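Local coordinates for protein TonB-dependent siderophore receptor (Pseudomonas aeruginosa 39016, PDB 5NEC) that probably takes up iron-loaded siderophores, and siderophore-drug conjugates, across the outer membrane as a TonB-dependent beta-barrel receptor, at residues Gln60-Val68 with Asp694-Val702. Numbering follows the deposited sequence.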
ATOM      1  N   GLN A  60       2.669 -16.741  -1.283  1.00 61.07           N
ATOM      2  CA  GLN A  60       3.170 -17.414  -2.473  1.00 59.35           C
ATOM      3  C   GLN A  60       3.099 -16.525  -3.703  1.00 59.44           C
ATOM      4  O   GLN A  60       3.979 -16.618  -4.562  1.00 59.92           O
ATOM      5  CB  GLN A  60       2.403 -18.721  -2.733  1.00 61.15           C
ATOM      6  CG  GLN A  60       3.130 -19.704  -3.645  1.00 61.86           C
ATOM      7  CD  GLN A  60       4.520 -20.041  -3.144  1.00 62.58           C
ATOM      8  OE1 GLN A  60       4.733 -20.246  -1.956  1.00 65.50           O
ATOM      9  NE2 GLN A  60       5.478 -20.050  -4.041  1.00 63.62           N
ATOM     10  N   VAL A  61       2.068 -15.676  -3.787  1.00 55.68           N
ATOM     11  CA  VAL A  61       1.975 -14.687  -4.866  1.00 54.19           C
ATOM     12  C   VAL A  61       3.084 -13.635  -4.736  1.00 51.20           C
ATOM     13  O   VAL A  61       3.691 -13.254  -5.738  1.00 48.00           O
ATOM     14  CB  VAL A  61       0.561 -14.060  -4.960  1.00 53.36           C
ATOM     15  CG1 VAL A  61       0.527 -12.876  -5.915  1.00 54.04           C
ATOM     16  CG2 VAL A  61      -0.433 -15.101  -5.442  1.00 54.42           C
ATOM     17  N   ILE A  62       3.359 -13.208  -3.503  1.00 50.52           N
ATOM     18  CA  ILE A  62       4.445 -12.265  -3.206  1.00 48.74           C
ATOM     19  C   ILE A  62       5.796 -12.839  -3.647  1.00 48.83           C
ATOM     20  O   ILE A  62       6.579 -12.135  -4.274  1.00 46.84           O
ATOM     21  CB  ILE A  62       4.456 -11.860  -1.705  1.00 48.66           C
ATOM     22  CG1 ILE A  62       3.180 -11.080  -1.358  1.00 48.58           C
ATOM     23  CG2 ILE A  62       5.694 -11.027  -1.343  1.00 47.87           C
ATOM     24  CD1 ILE A  62       2.872 -11.008   0.126  1.00 49.34           C
ATOM     25  N   LYS A  63       6.046 -14.116  -3.356  1.00 52.13           N
ATOM     26  CA  LYS A  63       7.276 -14.799  -3.801  1.00 55.58           C
ATOM     27  C   LYS A  63       7.320 -15.043  -5.314  1.00 53.43           C
ATOM     28  O   LYS A  63       8.327 -14.776  -5.923  1.00 50.85           O
ATOM     29  CB  LYS A  63       7.458 -16.141  -3.090  1.00 60.61           C
ATOM     30  CG  LYS A  63       7.700 -16.011  -1.604  1.00 65.92           C
ATOM     31  CD  LYS A  63       8.118 -17.347  -0.997  1.00 70.24           C
ATOM     32  CE  LYS A  63       8.227 -17.267   0.525  1.00 72.74           C
ATOM     33  NZ  LYS A  63       8.128 -18.619   1.156  1.00 74.26           N
ATOM     34  N   ASP A  64       6.236 -15.540  -5.905  1.00 53.38           N
ATOM     35  CA  ASP A  64       6.210 -15.885  -7.342  1.00 54.65           C
ATOM     36  C   ASP A  64       6.359 -14.668  -8.267  1.00 54.20           C
ATOM     37  O   ASP A  64       6.976 -14.781  -9.333  1.00 52.62           O
ATOM     38  CB  ASP A  64       4.929 -16.666  -7.724  1.00 55.39           C
ATOM     39  CG  ASP A  64       4.876 -18.091  -7.133  1.00 56.30           C
ATOM     40  OD1 ASP A  64       5.905 -18.622  -6.665  1.00 57.13           O
ATOM     41  OD2 ASP A  64       3.780 -18.675  -7.129  1.00 54.97           O
ATOM     42  N   THR A  65       5.804 -13.523  -7.856  1.00 52.91           N
ATOM     43  CA  THR A  65       5.982 -12.247  -8.574  1.00 51.85           C
ATOM     44  C   THR A  65       7.315 -11.565  -8.256  1.00 50.72           C
ATOM     45  O   THR A  65       7.683 -10.621  -8.932  1.00 51.43           O
ATOM     46  CB  THR A  65       4.825 -11.241  -8.292  1.00 51.97           C
ATOM     47  OG1 THR A  65       4.785 -10.887  -6.904  1.00 51.75           O
ATOM     48  CG2 THR A  65       3.460 -11.813  -8.727  1.00 52.11           C
ATOM     49  N   ALA A  66       8.031 -12.044  -7.238  1.00 50.36           N
ATOM     50  CA  ALA A  66       9.279 -11.424  -6.747  1.00 49.76           C
ATOM     51  C   ALA A  66       9.114  -9.932  -6.408  1.00 48.41           C
ATOM     52  O   ALA A  66      10.026  -9.142  -6.599  1.00 48.39           O
ATOM     53  CB  ALA A  66      10.414 -11.642  -7.731  1.00 50.14           C
ATOM     54  N   ALA A  67       7.947  -9.579  -5.872  1.00 48.41           N
ATOM     55  CA  ALA A  67       7.650  -8.236  -5.406  1.00 47.84           C
ATOM     56  C   ALA A  67       8.642  -7.806  -4.340  1.00 48.22           C
ATOM     57  O   ALA A  67       8.886  -8.555  -3.402  1.00 49.97           O
ATOM     58  CB  ALA A  67       6.236  -8.183  -4.838  1.00 47.33           C
ATOM     59  N   VAL A  68       9.207  -6.608  -4.491  1.00 48.66           N
ATOM     60  CA  VAL A  68      10.151  -6.053  -3.503  1.00 47.45           C
ATOM     61  C   VAL A  68       9.534  -4.917  -2.684  1.00 46.38           C
ATOM     62  O   VAL A  68      10.228  -4.295  -1.881  1.00 47.19           O
ATOM     63  CB  VAL A  68      11.492  -5.609  -4.157  1.00 47.32           C
ATOM     64  CG1 VAL A  68      12.172  -6.801  -4.805  1.00 48.42           C
ATOM     65  CG2 VAL A  68      11.301  -4.496  -5.179  1.00 46.71           C
ATOM     66  N   ASP A 694      15.785 -23.451  -4.230  1.00 64.08           N
ATOM     67  CA  ASP A 694      15.034 -23.038  -5.425  1.00 65.11           C
ATOM     68  C   ASP A 694      15.828 -21.999  -6.205  1.00 60.99           C
ATOM     69  O   ASP A 694      16.505 -21.164  -5.610  1.00 57.74           O
ATOM     70  CB  ASP A 694      13.695 -22.381  -5.050  1.00 68.29           C
ATOM     71  CG  ASP A 694      12.687 -23.355  -4.503  1.00 74.16           C
ATOM     72  OD1 ASP A 694      12.696 -24.543  -4.863  1.00 78.90           O
ATOM     73  OD2 ASP A 694      11.858 -22.923  -3.675  1.00 79.92           O
ATOM     74  N   PHE A 695      15.686 -22.040  -7.529  1.00 59.46           N
ATOM     75  CA  PHE A 695      16.187 -21.016  -8.435  1.00 57.67           C
ATOM     76  C   PHE A 695      14.983 -20.408  -9.134  1.00 56.97           C
ATOM     77  O   PHE A 695      14.104 -21.152  -9.586  1.00 59.09           O
ATOM     78  CB  PHE A 695      17.152 -21.645  -9.442  1.00 59.69           C
ATOM     79  CG  PHE A 695      18.433 -22.101  -8.830  1.00 61.44           C
ATOM     80  CD1 PHE A 695      19.353 -21.168  -8.358  1.00 60.90           C
ATOM     81  CD2 PHE A 695      18.738 -23.466  -8.729  1.00 63.31           C
ATOM     82  CE1 PHE A 695      20.543 -21.577  -7.773  1.00 62.62           C
ATOM     83  CE2 PHE A 695      19.929 -23.881  -8.156  1.00 64.61           C
ATOM     84  CZ  PHE A 695      20.829 -22.937  -7.676  1.00 64.92           C
ATOM     85  N   GLN A 696      14.912 -19.072  -9.203  1.00 54.81           N
ATOM     86  CA  GLN A 696      13.768 -18.391  -9.845  1.00 54.70           C
ATOM     87  C   GLN A 696      14.205 -17.289 -10.820  1.00 52.77           C
ATOM     88  O   GLN A 696      15.167 -16.570 -10.566  1.00 51.90           O
ATOM     89  CB  GLN A 696      12.807 -17.821  -8.788  1.00 53.48           C
ATOM     90  CG  GLN A 696      11.435 -17.498  -9.347  1.00 54.97           C
ATOM     91  CD  GLN A 696      10.451 -17.086  -8.278  1.00 55.52           C
ATOM     92  OE1 GLN A 696      10.081 -17.897  -7.431  1.00 57.96           O
ATOM     93  NE2 GLN A 696       9.991 -15.832  -8.334  1.00 53.14           N
ATOM     94  N   LEU A 697      13.514 -17.187 -11.947  1.00 51.95           N
ATOM     95  CA  LEU A 697      13.760 -16.144 -12.936  1.00 51.07           C
ATOM     96  C   LEU A 697      12.474 -15.356 -13.037  1.00 50.32           C
ATOM     97  O   LEU A 697      11.398 -15.949 -13.128  1.00 51.55           O
ATOM     98  CB  LEU A 697      14.099 -16.767 -14.304  1.00 51.30           C
ATOM     99  CG  LEU A 697      14.308 -15.834 -15.505  1.00 50.98           C
ATOM    100  CD1 LEU A 697      15.459 -14.862 -15.283  1.00 49.65           C
ATOM    101  CD2 LEU A 697      14.589 -16.657 -16.758  1.00 51.61           C
ATOM    102  N   ASN A 698      12.569 -14.030 -12.978  1.00 48.45           N
ATOM    103  CA  ASN A 698      11.423 -13.155 -13.232  1.00 47.97           C
ATOM    104  C   ASN A 698      11.785 -12.140 -14.309  1.00 47.60           C
ATOM    105  O   ASN A 698      12.873 -11.555 -14.280  1.00 48.08           O
ATOM    106  CB  ASN A 698      11.019 -12.426 -11.946  1.00 47.59           C
ATOM    107  CG  ASN A 698      10.294 -13.323 -10.981  1.00 47.58           C
ATOM    108  OD1 ASN A 698      10.916 -14.043 -10.186  1.00 45.51           O
ATOM    109  ND2 ASN A 698       8.959 -13.281 -11.041  1.00 47.60           N
ATOM    110  N   VAL A 699      10.872 -11.934 -15.245  1.00 46.99           N
ATOM    111  CA  VAL A 699      10.997 -10.865 -16.220  1.00 47.21           C
ATOM    112  C   VAL A 699       9.809  -9.952 -15.974  1.00 46.84           C
ATOM    113  O   VAL A 699       8.659 -10.361 -16.137  1.00 46.76           O
ATOM    114  CB  VAL A 699      11.033 -11.406 -17.673  1.00 47.52           C
ATOM    115  CG1 VAL A 699      11.189 -10.266 -18.677  1.00 47.64           C
ATOM    116  CG2 VAL A 699      12.198 -12.369 -17.839  1.00 46.61           C
ATOM    117  N   GLN A 700      10.101  -8.737 -15.529  1.00 47.33           N
ATOM    118  CA  GLN A 700       9.084  -7.738 -15.224  1.00 48.95           C
ATOM    119  C   GLN A 700       9.016  -6.803 -16.411  1.00 49.18           C
ATOM    120  O   GLN A 700      10.056  -6.319 -16.856  1.00 46.55           O
ATOM    121  CB  GLN A 700       9.444  -6.918 -13.972  1.00 49.08           C
ATOM    122  CG  GLN A 700       9.945  -7.705 -12.770  1.00 51.18           C
ATOM    123  CD  GLN A 700       8.901  -8.601 -12.129  1.00 53.48           C
ATOM    124  OE1 GLN A 700       7.835  -8.876 -12.696  1.00 57.55           O
ATOM    125  NE2 GLN A 700       9.209  -9.069 -10.927  1.00 54.22           N
ATOM    126  N   ASN A 701       7.795  -6.538 -16.888  1.00 49.00           N
ATOM    127  CA  ASN A 701       7.555  -5.643 -18.009  1.00 49.64           C
ATOM    128  C   ASN A 701       8.281  -6.223 -19.224  1.00 51.92           C
ATOM    129  O   ASN A 701       9.281  -5.695 -19.686  1.00 51.55           O
ATOM    130  CB  ASN A 701       8.006  -4.230 -17.656  1.00 48.17           C
ATOM    131  CG  ASN A 701       7.477  -3.183 -18.603  1.00 48.41           C
ATOM    132  OD1 ASN A 701       6.864  -3.488 -19.625  1.00 48.85           O
ATOM    133  ND2 ASN A 701       7.729  -1.917 -18.263  1.00 48.41           N
ATOM    134  N   VAL A 702       7.750  -7.340 -19.715  1.00 53.98           N
ATOM    135  CA  VAL A 702       8.396  -8.160 -20.736  1.00 54.58           C
ATOM    136  C   VAL A 702       8.625  -7.372 -22.019  1.00 55.10           C
ATOM    137  O   VAL A 702       9.682  -7.491 -22.622  1.00 56.09           O
ATOM    138  CB  VAL A 702       7.604  -9.454 -21.033  1.00 55.37           C
ATOM    139  CG1 VAL A 702       8.186 -10.205 -22.235  1.00 56.94           C
ATOM    140  CG2 VAL A 702       7.599 -10.372 -19.820  1.00 54.87           C
TER
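K63, D64 and T65, successive residues where a short plug helix runs into its turn, each accept, at the backbone O, a hydrogen bond from a side-chain amide of barrel strand 693-700: Q696, N698 and Q700, alternate residues whose side chains face the lumen. The site is one point where the plug of this TonB-dependent receptor meets the inner wall of its barrel. K63 O takes NE2 of Q696 at 3.1 Å, while A66 N reaches the same oxygen from the opposite face of its plane. Q696 gets there on an extended chain, with CG swung opposite the backbone N (chi1 -162°). Next, D64 O receives ND2 of N698 at 3.0 Å and lies in the plane of the N698 amide, though the donor is tilted from the carbonyl plane of D64; the D64 carboxylate turns elsewhere, to Q60 NE2 and the hydroxyl of Y33. T65 O accepts NE2 of Q700, also at 3.0 Å, from a side chain that bends at chi2 (-67°), whereas T65 OG1 bonds back to V61 O. A66 closes the helix in a Schellman motif, its CB 3.5 Å from OD1 of N698. Q696 NE2 also donates to that OD1, at 2.7 Å in a nearly straight bond on a lone pair.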